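Local structure of 3,4-dihydroxy-2-butanone 4-phosphate synthase (Candida albicans, 1TKS) at residues B[41-44]-B[45-48]; B[47-50]-B[51-55]; B[99-103]-B[104-108]; B[167-170]-B[171-174]. The protein catalyses the conversion of D-ribulose 5-phosphate to formate and 3,4-dihydroxy-2-butanone 4-phosphate, a step in riboflavin biosynthesis. One frame throughout, in Å; residues are numbered along the deposited sequence.

Interaction 1: B[41-44]-B[45-48]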
loop_
_atom_site.group_PDB
_atom_site.type_symbol
_atom_site.label_atom_id
_atom_site.label_comp_id
_atom_site.label_asym_id
_atom_site.label_seq_id
_atom_site.Cartn_x
_atom_site.Cartn_y
_atom_site.Cartn_z
ATOM N N LEU B 41 9.797 -12.129 -11.833
ATOM C CA LEU B 41 8.762 -12.936 -12.467
ATOM C C LEU B 41 7.334 -12.471 -12.238
ATOM O O LEU B 41 6.405 -13.046 -12.804
ATOM C CB LEU B 41 8.890 -14.391 -12.007
ATOM C CG LEU B 41 10.242 -15.073 -12.231
ATOM C CD1 LEU B 41 10.207 -16.479 -11.645
ATOM C CD2 LEU B 41 10.558 -15.115 -13.715
ATOM N N ILE B 42 7.148 -11.434 -11.424
ATOM C CA ILE B 42 5.794 -10.958 -11.150
ATOM C C ILE B 42 5.163 -10.226 -12.327
ATOM O O ILE B 42 5.660 -9.204 -12.796
ATOM C CB ILE B 42 5.745 -10.067 -9.874
ATOM C CG1 ILE B 42 4.293 -9.861 -9.441
ATOM C CG2 ILE B 42 6.421 -8.724 -10.122
ATOM C CD1 ILE B 42 4.144 -9.321 -8.023
ATOM N N THR B 43 4.057 -10.788 -12.806
ATOM C CA THR B 43 3.317 -10.235 -13.934
ATOM C C THR B 43 2.196 -9.335 -13.452
ATOM O O THR B 43 1.940 -9.236 -12.253
ATOM C CB THR B 43 2.665 -11.354 -14.766
ATOM O OG1 THR B 43 1.779 -12.102 -13.922
ATOM C CG2 THR B 43 3.713 -12.287 -15.333
ATOM N N GLN B 44 1.526 -8.690 -14.401
ATOM C CA GLN B 44 0.404 -7.819 -14.088
ATOM C C GLN B 44 -0.650 -8.629 -13.339
ATOM O O GLN B 44 -1.149 -8.199 -12.306
ATOM C CB GLN B 44 -0.202 -7.254 -15.377
ATOM C CG GLN B 44 -1.268 -6.188 -15.160
ATOM C CD GLN B 44 -2.660 -6.747 -14.905
ATOM O OE1 GLN B 44 -3.594 -5.995 -14.629
ATOM N NE2 GLN B 44 -2.807 -8.063 -15.009
ATOM N N GLU B 45 -0.975 -9.807 -13.864
ATOM C CA GLU B 45 -1.978 -10.662 -13.240
ATOM C C GLU B 45 -1.561 -11.102 -11.843
ATOM O O GLU B 45 -2.382 -11.129 -10.925
ATOM C CB GLU B 45 -2.244 -11.911 -14.086
ATOM C CG GLU B 45 -2.821 -11.674 -15.476
ATOM C CD GLU B 45 -1.822 -11.075 -16.448
ATOM O OE1 GLU B 45 -0.601 -11.182 -16.205
ATOM O OE2 GLU B 45 -2.262 -10.511 -17.469
ATOM N N LYS B 46 -0.290 -11.450 -11.673
ATOM C CA LYS B 46 0.190 -11.900 -10.369
ATOM C C LYS B 46 0.210 -10.772 -9.351
ATOM O O LYS B 46 -0.012 -11.000 -8.159
ATOM C CB LYS B 46 1.576 -12.529 -10.510
ATOM C CG LYS B 46 1.528 -13.899 -11.169
ATOM C CD LYS B 46 2.907 -14.407 -11.538
ATOM C CE LYS B 46 2.826 -15.844 -12.028
ATOM N NZ LYS B 46 4.149 -16.380 -12.431
ATOM N N MET B 47 0.473 -9.556 -9.824
ATOM C CA MET B 47 0.474 -8.393 -8.940
ATOM C C MET B 47 -0.972 -8.090 -8.550
ATOM O O MET B 47 -1.258 -7.705 -7.417
ATOM C CB MET B 47 1.079 -7.170 -9.636
ATOM C CG MET B 47 1.044 -5.907 -8.773
ATOM S SD MET B 47 2.044 -5.978 -7.257
ATOM C CE MET B 47 0.950 -6.618 -6.069
ATOM N N ALA B 48 -1.887 -8.259 -9.499
ATOM C CA ALA B 48 -3.291 -8.007 -9.217
ATOM C C ALA B 48 -3.750 -8.998 -8.148
ATOM O O ALA B 48 -4.542 -8.656 -7.268
ATOM C CB ALA B 48 -4.131 -8.164 -10.478
HETATM O O HOH W 1 5.847 -15.198 -14.417
#
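Thr43 is the N-cap of helix 44-52, and its side chain caps one of the first amides of the helix. The donor is Lys46 N, which meets Thr43 OG1 at 3.1 Å with a fairly straight N-H...O angle of 158°. OG1 is brought there by lying between the backbone N and the carbonyl carbon of its own residue (chi1 59°), turned over the opening helical turn. The backbone bonds start at once: Met47 N donates to Thr43 O at 2.9 Å, and Ala48 N donates to Gln44 O over the same length. Thr43 therefore serves the helix twice, with its hydroxyl and with its carbonyl oxygen.

On the apolar side, Ile42 precedes the cap and reaches forward over the first turn, its CD1 lying 4.0 Å from Met47 SD. This pairing of the residue before the cap with one a turn beyond it is a hydrophobic staple. Both side chains continue onto helix 103-114, Ile42 against Thr110 and Met47 against Ala107, while Ile42 O accepts from Arg111 of that helix.

Lys46 runs the other way, back along the incoming loop. Beyond CG its chain is fully extended, and its methylenes pass the threonine hydroxyl, Lys46 CG lying 3.3 Å from Thr43 OG1. The ammonium group is held by Gly18 O and by a water, which accepts from Lys46 NZ at 2.9 Å and donates to Leu41 O at 2.7 Å.

Interaction 2: B[47-50]-B[51-55]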
loop_
_atom_site.group_PDB
_atom_site.type_symbol
_atom_site.label_atom_id
_atom_site.label_comp_id
_atom_site.label_asym_id
_atom_site.label_seq_id
_atom_site.Cartn_x
_atom_site.Cartn_y
_atom_site.Cartn_z
ATOM N N MET B 47 0.473 -9.556 -9.824
ATOM C CA MET B 47 0.474 -8.393 -8.940
ATOM C C MET B 47 -0.972 -8.090 -8.550
ATOM O O MET B 47 -1.258 -7.705 -7.417
ATOM C CB MET B 47 1.079 -7.170 -9.636
ATOM C CG MET B 47 1.044 -5.907 -8.773
ATOM S SD MET B 47 2.044 -5.978 -7.257
ATOM C CE MET B 47 0.950 -6.618 -6.069
ATOM N N ALA B 48 -1.887 -8.259 -9.499
ATOM C CA ALA B 48 -3.291 -8.007 -9.217
ATOM C C ALA B 48 -3.750 -8.998 -8.148
ATOM O O ALA B 48 -4.542 -8.656 -7.268
ATOM C CB ALA B 48 -4.131 -8.164 -10.478
ATOM N N PHE B 49 -3.244 -10.227 -8.231
ATOM C CA PHE B 49 -3.583 -11.270 -7.272
ATOM C C PHE B 49 -3.027 -10.892 -5.906
ATOM O O PHE B 49 -3.734 -10.947 -4.896
ATOM C CB PHE B 49 -2.989 -12.608 -7.720
ATOM C CG PHE B 49 -3.327 -13.762 -6.815
ATOM C CD1 PHE B 49 -4.509 -14.478 -6.986
ATOM C CD2 PHE B 49 -2.447 -14.149 -5.807
ATOM C CE1 PHE B 49 -4.809 -15.568 -6.165
ATOM C CE2 PHE B 49 -2.737 -15.234 -4.982
ATOM C CZ PHE B 49 -3.924 -15.950 -5.165
ATOM N N LEU B 50 -1.758 -10.496 -5.878
ATOM C CA LEU B 50 -1.114 -10.108 -4.628
ATOM C C LEU B 50 -1.881 -8.978 -3.942
ATOM O O LEU B 50 -2.162 -9.049 -2.751
ATOM C CB LEU B 50 0.339 -9.677 -4.895
ATOM C CG LEU B 50 1.149 -9.244 -3.667
ATOM C CD1 LEU B 50 1.181 -10.377 -2.637
ATOM C CD2 LEU B 50 2.564 -8.879 -4.085
ATOM N N VAL B 51 -2.215 -7.935 -4.698
ATOM C CA VAL B 51 -2.951 -6.799 -4.146
ATOM C C VAL B 51 -4.346 -7.208 -3.668
ATOM O O VAL B 51 -4.774 -6.824 -2.583
ATOM C CB VAL B 51 -3.077 -5.656 -5.186
ATOM C CG1 VAL B 51 -4.015 -4.570 -4.678
ATOM C CG2 VAL B 51 -1.703 -5.057 -5.451
ATOM N N ARG B 52 -5.042 -8.001 -4.474
ATOM C CA ARG B 52 -6.394 -8.440 -4.141
ATOM C C ARG B 52 -6.545 -9.118 -2.782
ATOM O O ARG B 52 -7.536 -8.898 -2.083
ATOM C CB ARG B 52 -6.913 -9.380 -5.234
ATOM C CG ARG B 52 -8.159 -10.166 -4.855
ATOM C CD ARG B 52 -9.408 -9.303 -4.779
ATOM N NE ARG B 52 -10.555 -10.115 -4.382
ATOM C CZ ARG B 52 -10.787 -10.517 -3.137
ATOM N NH1 ARG B 52 -9.960 -10.168 -2.161
ATOM N NH2 ARG B 52 -11.832 -11.288 -2.868
ATOM N N TYR B 53 -5.559 -9.925 -2.403
ATOM C CA TYR B 53 -5.634 -10.668 -1.152
ATOM C C TYR B 53 -4.699 -10.200 -0.048
ATOM O O TYR B 53 -4.531 -10.887 0.958
ATOM C CB TYR B 53 -5.391 -12.152 -1.441
ATOM C CG TYR B 53 -6.430 -12.755 -2.360
ATOM C CD1 TYR B 53 -6.122 -13.112 -3.676
ATOM C CD2 TYR B 53 -7.737 -12.941 -1.917
ATOM C CE1 TYR B 53 -7.102 -13.641 -4.527
ATOM C CE2 TYR B 53 -8.714 -13.463 -2.753
ATOM C CZ TYR B 53 -8.395 -13.810 -4.052
ATOM O OH TYR B 53 -9.380 -14.327 -4.870
ATOM N N SER B 54 -4.111 -9.023 -0.222
ATOM C CA SER B 54 -3.177 -8.507 0.770
ATOM C C SER B 54 -3.491 -7.093 1.224
ATOM O O SER B 54 -4.492 -6.503 0.819
ATOM C CB SER B 54 -1.762 -8.527 0.202
ATOM O OG SER B 54 -1.597 -7.444 -0.699
ATOM N N SER B 55 -2.607 -6.553 2.057
ATOM C CA SER B 55 -2.751 -5.200 2.577
ATOM C C SER B 55 -2.542 -4.166 1.487
ATOM O O SER B 55 -2.893 -3.005 1.669
ATOM C CB SER B 55 -1.723 -4.938 3.678
ATOM O OG SER B 55 -0.451 -4.662 3.100
#
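The ring of Phe49 receives the edge of the Tyr53 ring on one face, where Tyr53 CD1 stands 3.7 Å above the plane and toward the rim. This is an edge-to-face (T-shaped) pair between residues one turn apart, with centroids 5.0 Å apart and planes at 61°. One face of the tyrosine ring is occupied by its neighbour Arg52, whose CG sits over the centre, 3.6 Å above the plane, and Tyr53 CE2 stands 3.5 Å above one face of the Arg52 guanidinium, toward its rim. Tyr53 leans back toward Phe49 because its CG stands beside the backbone N and opposite the carbonyl carbon (chi1 -62°). His188 meets both rings, and Phe184 adds a further edge-to-face contact to Tyr53. The guanidinium of Arg52 is bound through NH1 to Asp170.

Toward the end of the helix the backbone bonding lengthens. Arg52 N still reaches Ala48 O at 2.9 Å, but Tyr53 N lies 3.3 Å from Phe49 O. One residue on, the hydroxyl takes over: Ser54 OG donates to Leu50 O at 2.7 Å, approaching from above the carbonyl plane, 39° out of it. Ser54 OG is also bonded to Gly56 N. The whole is the C-terminal end of helix 44-52, where a serine side chain replaces the next backbone donor; the Ser54 side chain lies about 7 Å from that of Asp34, which probably binds D-ribulose 5-phosphate.

Interaction 3: B[99-103]-B[104-108]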
loop_
_atom_site.group_PDB
_atom_site.type_symbol
_atom_site.label_atom_id
_atom_site.label_comp_id
_atom_site.label_asym_id
_atom_site.label_seq_id
_atom_site.Cartn_x
_atom_site.Cartn_y
_atom_site.Cartn_z
ATOM N N THR B 99 0.284 6.009 -13.938
ATOM C CA THR B 99 -0.109 6.327 -12.564
ATOM C C THR B 99 0.825 5.689 -11.536
ATOM O O THR B 99 0.884 6.128 -10.387
ATOM C CB THR B 99 -1.552 5.859 -12.247
ATOM O OG1 THR B 99 -1.620 4.430 -12.305
ATOM C CG2 THR B 99 -2.541 6.452 -13.239
ATOM N N GLY B 100 1.534 4.646 -11.955
ATOM C CA GLY B 100 2.466 3.961 -11.073
ATOM C C GLY B 100 1.850 2.957 -10.114
ATOM O O GLY B 100 2.477 1.958 -9.766
ATOM N N ILE B 101 0.613 3.214 -9.700
ATOM C CA ILE B 101 -0.093 2.361 -8.742
ATOM C C ILE B 101 -0.845 1.170 -9.361
ATOM O O ILE B 101 -1.212 0.224 -8.659
ATOM C CB ILE B 101 -1.068 3.231 -7.898
ATOM C CG1 ILE B 101 -1.681 2.413 -6.758
ATOM C CG2 ILE B 101 -2.161 3.795 -8.786
ATOM C CD1 ILE B 101 -0.669 1.901 -5.760
ATOM N N SER B 102 -1.067 1.201 -10.672
ATOM C CA SER B 102 -1.777 0.103 -11.329
ATOM C C SER B 102 -1.020 -1.212 -11.159
ATOM O O SER B 102 0.188 -1.218 -10.908
ATOM C CB SER B 102 -1.957 0.389 -12.821
ATOM O OG SER B 102 -0.739 0.235 -13.529
ATOM N N ALA B 103 -1.730 -2.327 -11.289
ATOM C CA ALA B 103 -1.090 -3.629 -11.160
ATOM C C ALA B 103 0.008 -3.734 -12.218
ATOM O O ALA B 103 1.105 -4.215 -11.942
ATOM C CB ALA B 103 -2.123 -4.740 -11.348
ATOM N N HIS B 104 -0.295 -3.273 -13.428
ATOM C CA HIS B 104 0.668 -3.310 -14.528
ATOM C C HIS B 104 1.934 -2.534 -14.184
ATOM O O HIS B 104 3.046 -3.022 -14.384
ATOM C CB HIS B 104 0.048 -2.708 -15.793
ATOM C CG HIS B 104 1.055 -2.314 -16.831
ATOM N ND1 HIS B 104 1.402 -3.129 -17.884
ATOM C CD2 HIS B 104 1.813 -1.198 -16.952
ATOM C CE1 HIS B 104 2.333 -2.532 -18.611
ATOM N NE2 HIS B 104 2.599 -1.362 -18.066
ATOM N N ASP B 105 1.753 -1.318 -13.675
ATOM C CA ASP B 105 2.874 -0.460 -13.322
ATOM C C ASP B 105 3.688 -0.990 -12.144
ATOM O O ASP B 105 4.921 -1.028 -12.207
ATOM C CB ASP B 105 2.381 0.959 -13.024
ATOM C CG ASP B 105 1.926 1.704 -14.279
ATOM O OD1 ASP B 105 1.886 1.095 -15.367
ATOM O OD2 ASP B 105 1.607 2.903 -14.165
ATOM N N ARG B 106 3.018 -1.400 -11.071
ATOM C CA ARG B 106 3.745 -1.924 -9.921
ATOM C C ARG B 106 4.498 -3.197 -10.278
ATOM O O ARG B 106 5.600 -3.423 -9.783
ATOM C CB ARG B 106 2.809 -2.153 -8.723
ATOM C CG ARG B 106 2.511 -0.857 -7.975
ATOM C CD ARG B 106 2.010 -1.077 -6.560
ATOM N NE ARG B 106 0.577 -1.350 -6.489
ATOM C CZ ARG B 106 -0.081 -1.512 -5.344
ATOM N NH1 ARG B 106 0.575 -1.431 -4.192
ATOM N NH2 ARG B 106 -1.388 -1.738 -5.343
ATOM N N ALA B 107 3.924 -4.019 -11.152
ATOM C CA ALA B 107 4.596 -5.245 -11.564
ATOM C C ALA B 107 5.827 -4.892 -12.399
ATOM O O ALA B 107 6.892 -5.485 -12.225
ATOM C CB ALA B 107 3.644 -6.123 -12.368
ATOM N N LEU B 108 5.677 -3.925 -13.302
ATOM C CA LEU B 108 6.782 -3.497 -14.158
ATOM C C LEU B 108 7.913 -2.924 -13.318
ATOM O O LEU B 108 9.083 -3.222 -13.552
ATOM C CB LEU B 108 6.305 -2.448 -15.176
ATOM C CG LEU B 108 7.331 -1.758 -16.087
ATOM C CD1 LEU B 108 8.153 -2.800 -16.842
ATOM C CD2 LEU B 108 6.609 -0.840 -17.077
HETATM O O HOH W 2 -2.640 -2.098 -7.788
#
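Asp105 OD2 is gripped by two backbone amides of the incoming loop, Gly100 N at 2.8 Å and Thr98 N. Gly100 N uses the anti lone pair of this oxygen, so the carboxylate ties down a bend at which glycine has positive phi. The same residue is bound through its backbone: Asp105 N donates to Ser102 OG at 2.9 Å, the N-cap bond of helix 103-114. Ser102 brings the hydroxyl there by placing it between its own N and carbonyl carbon (chi1 74°). Ser102 O receives Arg106 N at 2.8 Å in an almost straight bond (176°).

Arg106 folds back beside Ile101, and the two side chains point the same way. Ile101 CD1 lies over the centre of one guanidinium face, 3.4 Å above its plane. Arg106 NE makes only a weak bond to Ile101 O (3.2 Å), but a water reinforces the link, donating to Ile101 O at 2.9 Å and accepting from Arg106 NH2 at 2.8 Å. Arg106 NH1 is taken by Gly56 O, and NH2 also by Ser55 O of the second subunit. Helix 103-114 thus begins against helix 44-52, with Ala103 and His104 on Gln44, Ala107 on Met47 and Arg106 on Val51.

Interaction 4: B[167-170]-B[171-174]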
loop_
_atom_site.group_PDB
_atom_site.type_symbol
_atom_site.label_atom_id
_atom_site.label_comp_id
_atom_site.label_asym_id
_atom_site.label_seq_id
_atom_site.Cartn_x
_atom_site.Cartn_y
_atom_site.Cartn_z
ATOM N N LEU B 167 -1.023 -11.254 3.820
ATOM C CA LEU B 167 -2.336 -11.799 3.480
ATOM C C LEU B 167 -3.379 -11.264 4.458
ATOM O O LEU B 167 -3.146 -11.229 5.666
ATOM C CB LEU B 167 -2.312 -13.328 3.549
ATOM C CG LEU B 167 -1.763 -14.044 2.314
ATOM C CD1 LEU B 167 -1.407 -15.472 2.674
ATOM C CD2 LEU B 167 -2.789 -14.002 1.189
ATOM N N VAL B 168 -4.526 -10.844 3.934
ATOM C CA VAL B 168 -5.599 -10.323 4.781
ATOM C C VAL B 168 -6.929 -10.993 4.452
ATOM O O VAL B 168 -7.226 -11.291 3.289
ATOM C CB VAL B 168 -5.765 -8.783 4.637
ATOM C CG1 VAL B 168 -4.462 -8.078 4.987
ATOM C CG2 VAL B 168 -6.213 -8.424 3.231
ATOM N N ARG B 169 -7.722 -11.231 5.492
ATOM C CA ARG B 169 -9.031 -11.869 5.354
ATOM C C ARG B 169 -10.036 -10.922 4.713
ATOM O O ARG B 169 -10.090 -9.741 5.050
ATOM C CB ARG B 169 -9.564 -12.285 6.726
ATOM C CG ARG B 169 -8.804 -13.418 7.398
ATOM C CD ARG B 169 -9.011 -13.379 8.907
ATOM N NE ARG B 169 -10.423 -13.308 9.281
ATOM C CZ ARG B 169 -11.283 -14.315 9.166
ATOM N NH1 ARG B 169 -12.550 -14.155 9.526
ATOM N NH2 ARG B 169 -10.878 -15.485 8.693
ATOM N N ASP B 170 -10.846 -11.442 3.800
ATOM C CA ASP B 170 -11.849 -10.613 3.146
ATOM C C ASP B 170 -13.025 -10.301 4.069
ATOM O O ASP B 170 -13.694 -9.282 3.905
ATOM C CB ASP B 170 -12.362 -11.302 1.880
ATOM C CG ASP B 170 -11.266 -11.525 0.857
ATOM O OD1 ASP B 170 -10.566 -10.555 0.524
ATOM O OD2 ASP B 170 -11.100 -12.672 0.403
ATOM N N GLU B 171 -13.264 -11.169 5.047
ATOM C CA GLU B 171 -14.376 -10.978 5.971
ATOM C C GLU B 171 -14.263 -9.745 6.858
ATOM O O GLU B 171 -15.236 -9.012 7.041
ATOM C CB GLU B 171 -14.546 -12.201 6.886
ATOM C CG GLU B 171 -15.002 -13.486 6.200
ATOM C CD GLU B 171 -13.862 -14.280 5.588
ATOM O OE1 GLU B 171 -14.122 -15.407 5.105
ATOM O OE2 GLU B 171 -12.712 -13.786 5.586
ATOM N N ASP B 172 -13.072 -9.510 7.399
ATOM C CA ASP B 172 -12.882 -8.403 8.322
ATOM C C ASP B 172 -11.572 -7.643 8.216
ATOM O O ASP B 172 -11.294 -6.779 9.046
ATOM C CB ASP B 172 -13.030 -8.920 9.753
ATOM C CG ASP B 172 -12.234 -10.197 9.997
ATOM O OD1 ASP B 172 -11.240 -10.440 9.278
ATOM O OD2 ASP B 172 -12.597 -10.953 10.921
ATOM N N GLY B 173 -10.764 -7.977 7.219
ATOM C CA GLY B 173 -9.499 -7.290 7.035
ATOM C C GLY B 173 -8.403 -7.696 8.003
ATOM O O GLY B 173 -7.344 -7.068 8.041
ATOM N N LEU B 174 -8.643 -8.738 8.794
ATOM C CA LEU B 174 -7.632 -9.193 9.741
ATOM C C LEU B 174 -6.582 -10.008 8.998
ATOM O O LEU B 174 -6.902 -10.698 8.030
ATOM C CB LEU B 174 -8.268 -10.042 10.850
ATOM C CG LEU B 174 -9.276 -9.332 11.762
ATOM C CD1 LEU B 174 -9.726 -10.281 12.866
ATOM C CD2 LEU B 174 -8.647 -8.085 12.367
HETATM O O HOH W 3 -10.844 -14.302 3.202
#
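Val168 meets the returning chain through its backbone, its CA lying 3.5 Å from Leu174 O in a CA-H...O contact. Leu174 O also accepts from Arg169 N at 2.7 Å in a nearly straight bond.

Arg169 then carries most of the side-chain contact. Its chain bends at chi3 (51°), which swings the guanidinium across the mouth of the turn to Asp172. Arg169 NE donates to Asp172 OD1 at 3.0 Å in a salt bridge, meeting the syn side of the carboxylate somewhat out of its plane. A weak second bond runs from Arg169 NH1 to Asp172 OD2 at 3.5 Å. Glu171 comes over a guanidinium face instead: the two flat groups stack with planes 8° apart, and Glu171 OE2 sits over the centre. This is a long salt bridge, Arg169 NH1 to Glu171 OE2 at 4.0 Å, that rests on charge, since no N-H points at the oxygen, whereas Arg169 NH2 is satisfied by Asp180.

The loop reverses through an alpha turn, in which Gly173 N donates to Arg169 O at 2.9 Å; Gly173 takes up a left-handed backbone conformation (phi 76°), one that glycine adopts readily. An Asx turn overlaps its end, Leu174 N reaching Asp172 OD1 at 3.1 Å from above the carboxylate plane. That oxygen thus holds both the arginine and the backbone.

Asp170, at the start of the bend, has its backbone N bound to a water at 2.9 Å. This water donates to Asp170 OD2 and to Glu171 OE2, bridging two carboxylates of like charge, while Asp170 OD1 pairs with Arg52.

In the fold
Interactions 1 and 2 are the two ends of helix 44-52, sharing Met47 and Ala48, with centres 9 Å apart. Interaction 3, the start of helix 103-114, packs against both: Gln44 CG lies 3.5 Å from His104 CA, and Met47 CB 3.9 Å from Ala107 CB. Interaction 4 joins interaction 2 through the salt bridge of Arg52 NH1 and Asp170 OD1 at 2.8 Å. It stays about 10 Å (nearest atoms) from interaction 1 within the chain, yet Gln44 packs on Leu174 of the second subunit. Toward the probable substrate site, the side chains of Ser54 and Leu167 lie about 7 and 6 Å from that of Asp34.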